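Local coordinates for protein EKC/KEOPS complex subunit GON7 (Saccharomyces cerevisiae, PDB 4WXA) that is a component of the KEOPS complex, which is required for forming threonylcarbamoyl-adenosine at position 37 of certain tRNAs, and likely supports its catalytic subunit KAE1, at residues K2-Q7 with T75-D80; Y8-G13 with T86-L91. One frame throughout, in Å; residues are numbered along the deposited sequence.

How the contacts relate
Contacts 1 and 2 are two successive meetings of the same two elements, strand 5-10 and the long helix 66-94, with their centres about 17 Å apart. Along the chain the order is 2-7, 8-13, 75-80, 86-91, so the segments interleave, and strand and helix advance in the same direction from contact 1 to contact 2. The first meeting is buried and apolar, the second partly buried and charged. Strand 5-10 also pairs antiparallel with strand 14-18 of its own chain and with a strand of the PCC1 chain, so both contacts lie where the GON7 hairpin, its helix and the PCC1 subunit come together.

Contact 1 of 2, residues K2-Q7 with T75-D80; sequences KLPVAQ and TGLQDD
Leu77 reaches from the helix to the start of the strand with a single methyl, CD2, and this atom makes every close approach between 2-7 and 75-80. It lies 4.1 Å from Pro4 CB, an apolar touch against the proline ring. Pro4 O is also 4.0 Å from Leu77 CD2, and Val5 C stands at the same distance from that methyl, which therefore rests on backbone atoms on both sides of Val5 as well as on a side chain. The torsions explain the reach: with chi1 at -157° the CG of Leu77 lies opposite the backbone N, which sends the branched end out from the helix to the strand. The backbones stay well separated, with Val5 CA 7.6 Å from Leu77 CA, and no hydrogen bond joins the two segments. This is a helix lying along one face of a beta-sheet that GON7 shares with its partner: Val5, Ala6 and Gln7 belong to an antiparallel ladder with a strand of the PCC1 chain, while Ala6 also pairs with Phe18 of the GON7 hairpin. Phe18 of strand 14-18 and Leu15 of the PCC1 chain also pack on Leu77, and Pro4 touches Leu70 and Leu74 earlier in the helix. The looser side begins at Val5: Val5 CB points away from the helix and remains 5.6 Å from Leu77 CD2; the residue is partly exposed and packs on Lys16 of PCC1.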
loop_
_atom_site.group_PDB
_atom_site.type_symbol
_atom_site.label_atom_id
_atom_site.label_comp_id
_atom_site.label_asym_id
_atom_site.label_seq_id
_atom_site.Cartn_x
_atom_site.Cartn_y
_atom_site.Cartn_z
ATOM N N LYS D 2 14.798 -4.854 13.579
ATOM C CA LYS D 2 14.454 -3.718 12.685
ATOM C C LYS D 2 12.934 -3.574 12.591
ATOM O O LYS D 2 12.214 -4.511 12.795
ATOM C CB LYS D 2 15.067 -3.927 11.288
ATOM C CG LYS D 2 16.554 -3.605 11.199
ATOM C CD LYS D 2 16.785 -2.089 11.250
ATOM C CE LYS D 2 18.209 -1.728 11.638
ATOM N NZ LYS D 2 19.176 -2.437 10.749
ATOM N N LEU D 3 12.445 -2.383 12.301
ATOM C CA LEU D 3 11.020 -2.172 12.203
ATOM C C LEU D 3 10.544 -2.362 10.769
ATOM O O LEU D 3 11.308 -2.229 9.824
ATOM C CB LEU D 3 10.685 -0.762 12.622
ATOM C CG LEU D 3 11.301 -0.213 13.908
ATOM C CD1 LEU D 3 11.209 1.315 13.918
ATOM C CD2 LEU D 3 10.566 -0.815 15.088
ATOM N N PRO D 4 9.262 -2.635 10.604
ATOM C CA PRO D 4 8.769 -2.536 9.266
ATOM C C PRO D 4 8.841 -1.100 8.773
ATOM O O PRO D 4 8.618 -0.239 9.567
ATOM C CB PRO D 4 7.321 -2.989 9.398
ATOM C CG PRO D 4 6.956 -2.692 10.792
ATOM C CD PRO D 4 8.204 -2.868 11.589
ATOM N N VAL D 5 9.128 -0.867 7.480
ATOM C CA VAL D 5 9.135 0.486 6.925
ATOM C C VAL D 5 8.455 0.571 5.550
ATOM O O VAL D 5 8.134 -0.434 4.925
ATOM C CB VAL D 5 10.579 1.041 6.758
ATOM C CG1 VAL D 5 11.307 1.119 8.111
ATOM C CG2 VAL D 5 11.336 0.208 5.721
ATOM N N ALA D 6 8.257 1.801 5.098
ATOM C CA ALA D 6 7.743 2.037 3.791
ATOM C C ALA D 6 8.283 3.311 3.182
ATOM O O ALA D 6 8.583 4.260 3.895
ATOM C CB ALA D 6 6.260 2.106 3.870
ATOM N N GLN D 7 8.423 3.309 1.858
ATOM C CA GLN D 7 8.848 4.492 1.136
ATOM C C GLN D 7 7.835 4.727 -0.052
ATOM O O GLN D 7 7.463 3.791 -0.773
ATOM C CB GLN D 7 10.273 4.262 0.662
ATOM C CG GLN D 7 10.895 5.308 -0.247
ATOM C CD GLN D 7 11.196 6.608 0.456
ATOM O OE1 GLN D 7 11.633 6.633 1.623
ATOM N NE2 GLN D 7 10.975 7.698 -0.245
ATOM N N THR D 75 -0.016 -2.349 11.788
ATOM C CA THR D 75 -1.296 -1.661 11.863
ATOM C C THR D 75 -1.101 -0.121 11.900
ATOM O O THR D 75 -1.838 0.621 11.279
ATOM C CB THR D 75 -2.119 -2.149 13.067
ATOM O OG1 THR D 75 -2.541 -3.503 12.827
ATOM C CG2 THR D 75 -3.358 -1.252 13.259
ATOM N N GLY D 76 -0.073 0.315 12.604
ATOM C CA GLY D 76 0.295 1.710 12.681
ATOM C C GLY D 76 0.837 2.251 11.380
ATOM O O GLY D 76 0.602 3.414 11.023
ATOM N N LEU D 77 1.563 1.413 10.657
ATOM C CA LEU D 77 2.118 1.850 9.381
ATOM C C LEU D 77 0.968 2.049 8.374
ATOM O O LEU D 77 0.955 2.971 7.592
ATOM C CB LEU D 77 3.126 0.799 8.893
ATOM C CG LEU D 77 4.233 1.159 7.916
ATOM C CD1 LEU D 77 5.042 2.325 8.490
ATOM C CD2 LEU D 77 5.117 -0.066 7.661
ATOM N N GLN D 78 0.026 1.128 8.410
ATOM C CA GLN D 78 -1.135 1.116 7.558
ATOM C C GLN D 78 -1.984 2.354 7.772
ATOM O O GLN D 78 -2.632 2.823 6.858
ATOM C CB GLN D 78 -1.978 -0.112 7.909
ATOM C CG GLN D 78 -3.238 -0.308 7.099
ATOM C CD GLN D 78 -3.976 -1.558 7.509
ATOM O OE1 GLN D 78 -4.008 -1.905 8.677
ATOM N NE2 GLN D 78 -4.568 -2.244 6.552
ATOM N N ASP D 79 -2.005 2.855 8.991
ATOM C CA ASP D 79 -2.767 4.041 9.278
ATOM C C ASP D 79 -2.015 5.250 8.743
ATOM O O ASP D 79 -2.625 6.109 8.079
ATOM C CB ASP D 79 -3.037 4.153 10.786
ATOM C CG ASP D 79 -4.027 3.094 11.292
ATOM O OD1 ASP D 79 -4.619 2.383 10.449
ATOM O OD2 ASP D 79 -4.224 2.974 12.522
ATOM N N ASP D 80 -0.702 5.313 9.005
ATOM C CA ASP D 80 0.149 6.367 8.425
ATOM C C ASP D 80 -0.073 6.468 6.895
ATOM O O ASP D 80 -0.341 7.534 6.353
ATOM C CB ASP D 80 1.645 6.137 8.686
ATOM C CG ASP D 80 2.049 6.188 10.141
ATOM O OD1 ASP D 80 1.299 6.705 11.021
ATOM O OD2 ASP D 80 3.188 5.690 10.384
#

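Contact 2 of 2, residues Y8-G13 with T86-L91; sequences YSAPDG and TGRMEL
The guanidinium of Arg88 is held by the hairpin turn, and the shortest bond between the segments runs from Arg88 NH1 to Asp12 OD2 at 2.8 Å. That bond is fairly straight (158° at the hydrogen), uses the syn lone pair of OD2 and lies close to the guanidinium plane. A second bond, from Arg88 NH2 to Asp12 OD1, measures 3.1 Å, so NH1 and NH2 hold one carboxylate oxygen each in an end-on, bidentate salt bridge. The pairing is twisted: the carboxylate and guanidinium planes are 50° apart, and NH2 meets OD1 from above the carboxylate plane. Arg88 arrives there by bending its chain at chi2 and chi3. CE1 of Tyr8 lies over one face of the guanidinium, with the ring steeply inclined to it (planes 70° apart). Its hydroxyl takes a weak hydrogen bond from the same NH2, Arg88 NH2 to Tyr8 OH being 3.1 Å with a poor angle at the hydrogen. Ala10 adds a methyl beside this nitrogen, its CB lying 3.4 Å from Arg88 NH2. Asp12 sits in the turn of the beta-hairpin formed by strands 5-10 and 14-18, where Gly13 N bonds to Ala10 O, so the salt bridge ties the hairpin tip to helix 66-94. The stronger partner of Tyr8 OH is Asp63 of the PCC1 chain, through OD1, whereas OD2 of that residue makes a salt bridge with Arg88 NE. With carboxylates from both chains to offset its charge, Arg88 divides that charge between an intrachain and an interchain salt bridge, so the hairpin-helix contact and the PCC1 interface share one side chain, consistent with the two being formed together.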
loop_
_atom_site.group_PDB
_atom_site.type_symbol
_atom_site.label_atom_id
_atom_site.label_comp_id
_atom_site.label_asym_id
_atom_site.label_seq_id
_atom_site.Cartn_x
_atom_site.Cartn_y
_atom_site.Cartn_z
ATOM N N TYR D 8 7.411 5.968 -0.216
ATOM C CA TYR D 8 6.449 6.370 -1.264
ATOM C C TYR D 8 7.075 7.368 -2.180
ATOM O O TYR D 8 7.816 8.227 -1.767
ATOM C CB TYR D 8 5.202 7.008 -0.636
ATOM C CG TYR D 8 4.285 7.791 -1.578
ATOM C CD1 TYR D 8 4.494 9.141 -1.814
ATOM C CD2 TYR D 8 3.219 7.182 -2.210
ATOM C CE1 TYR D 8 3.675 9.861 -2.671
ATOM C CE2 TYR D 8 2.402 7.875 -3.066
ATOM C CZ TYR D 8 2.634 9.225 -3.281
ATOM O OH TYR D 8 1.848 9.929 -4.117
ATOM N N SER D 9 6.731 7.279 -3.439
ATOM C CA SER D 9 7.298 8.160 -4.435
ATOM C C SER D 9 6.205 8.564 -5.463
ATOM O O SER D 9 5.455 7.736 -5.885
ATOM C CB SER D 9 8.393 7.346 -5.094
ATOM O OG SER D 9 9.079 8.067 -6.083
ATOM N N ALA D 10 6.146 9.804 -5.885
ATOM C CA ALA D 10 5.135 10.250 -6.856
ATOM C C ALA D 10 5.721 11.230 -7.849
ATOM O O ALA D 10 6.688 11.903 -7.546
ATOM C CB ALA D 10 3.980 10.900 -6.127
ATOM N N PRO D 11 5.122 11.337 -9.032
ATOM C CA PRO D 11 5.805 12.071 -10.083
ATOM C C PRO D 11 5.814 13.566 -9.885
ATOM O O PRO D 11 6.426 14.227 -10.681
ATOM C CB PRO D 11 5.022 11.706 -11.367
ATOM C CG PRO D 11 3.734 11.167 -10.897
ATOM C CD PRO D 11 3.900 10.673 -9.511
ATOM N N ASP D 12 5.126 14.104 -8.884
ATOM C CA ASP D 12 5.250 15.537 -8.586
ATOM C C ASP D 12 6.510 15.828 -7.742
ATOM O O ASP D 12 6.658 16.896 -7.236
ATOM C CB ASP D 12 3.987 16.113 -7.878
ATOM C CG ASP D 12 3.674 15.428 -6.528
ATOM O OD1 ASP D 12 4.075 14.254 -6.347
ATOM O OD2 ASP D 12 3.007 16.037 -5.651
ATOM N N GLY D 13 7.394 14.864 -7.561
ATOM C CA GLY D 13 8.657 15.130 -6.929
ATOM C C GLY D 13 8.647 14.858 -5.455
ATOM O O GLY D 13 9.555 15.236 -4.773
ATOM N N THR D 86 -4.780 9.898 1.912
ATOM C CA THR D 86 -6.035 10.607 1.995
ATOM C C THR D 86 -5.775 12.119 1.908
ATOM O O THR D 86 -6.381 12.808 1.090
ATOM C CB THR D 86 -6.800 10.204 3.263
ATOM O OG1 THR D 86 -7.073 8.808 3.179
ATOM C CG2 THR D 86 -8.135 10.966 3.371
ATOM N N GLY D 87 -4.828 12.598 2.712
ATOM C CA GLY D 87 -4.354 13.973 2.623
ATOM C C GLY D 87 -3.925 14.393 1.227
ATOM O O GLY D 87 -4.135 15.515 0.830
ATOM N N ARG D 88 -3.296 13.502 0.482
ATOM C CA ARG D 88 -2.867 13.853 -0.850
ATOM C C ARG D 88 -4.077 14.028 -1.714
ATOM O O ARG D 88 -4.070 14.881 -2.579
ATOM C CB ARG D 88 -1.980 12.785 -1.473
ATOM C CG ARG D 88 -0.638 12.534 -0.752
ATOM C CD ARG D 88 0.499 13.282 -1.401
ATOM N NE ARG D 88 0.740 12.818 -2.753
ATOM C CZ ARG D 88 1.484 13.467 -3.644
ATOM N NH1 ARG D 88 2.057 14.633 -3.363
ATOM N NH2 ARG D 88 1.652 12.954 -4.845
ATOM N N MET D 89 -5.102 13.202 -1.513
ATOM C CA MET D 89 -6.336 13.329 -2.299
ATOM C C MET D 89 -7.096 14.623 -1.902
ATOM O O MET D 89 -7.502 15.385 -2.755
ATOM C CB MET D 89 -7.235 12.121 -2.115
ATOM C CG MET D 89 -6.881 10.921 -2.980
ATOM S SD MET D 89 -7.750 9.458 -2.357
ATOM C CE MET D 89 -6.720 9.024 -0.973
ATOM N N GLU D 90 -7.250 14.872 -0.602
ATOM C CA GLU D 90 -7.901 16.071 -0.135
ATOM C C GLU D 90 -7.261 17.340 -0.725
ATOM O O GLU D 90 -7.971 18.235 -1.119
ATOM C CB GLU D 90 -8.013 16.100 1.416
ATOM C CG GLU D 90 -9.105 15.142 1.968
ATOM C CD GLU D 90 -9.044 14.845 3.474
ATOM N N LEU D 91 -5.947 17.425 -0.843
ATOM C CA LEU D 91 -5.339 18.606 -1.492
ATOM C C LEU D 91 -5.527 18.654 -3.007
ATOM O O LEU D 91 -5.580 19.742 -3.565
ATOM C CB LEU D 91 -3.834 18.707 -1.216
ATOM C CG LEU D 91 -3.389 19.087 0.191
ATOM C CD1 LEU D 91 -1.866 19.021 0.305
ATOM C CD2 LEU D 91 -3.938 20.455 0.601
#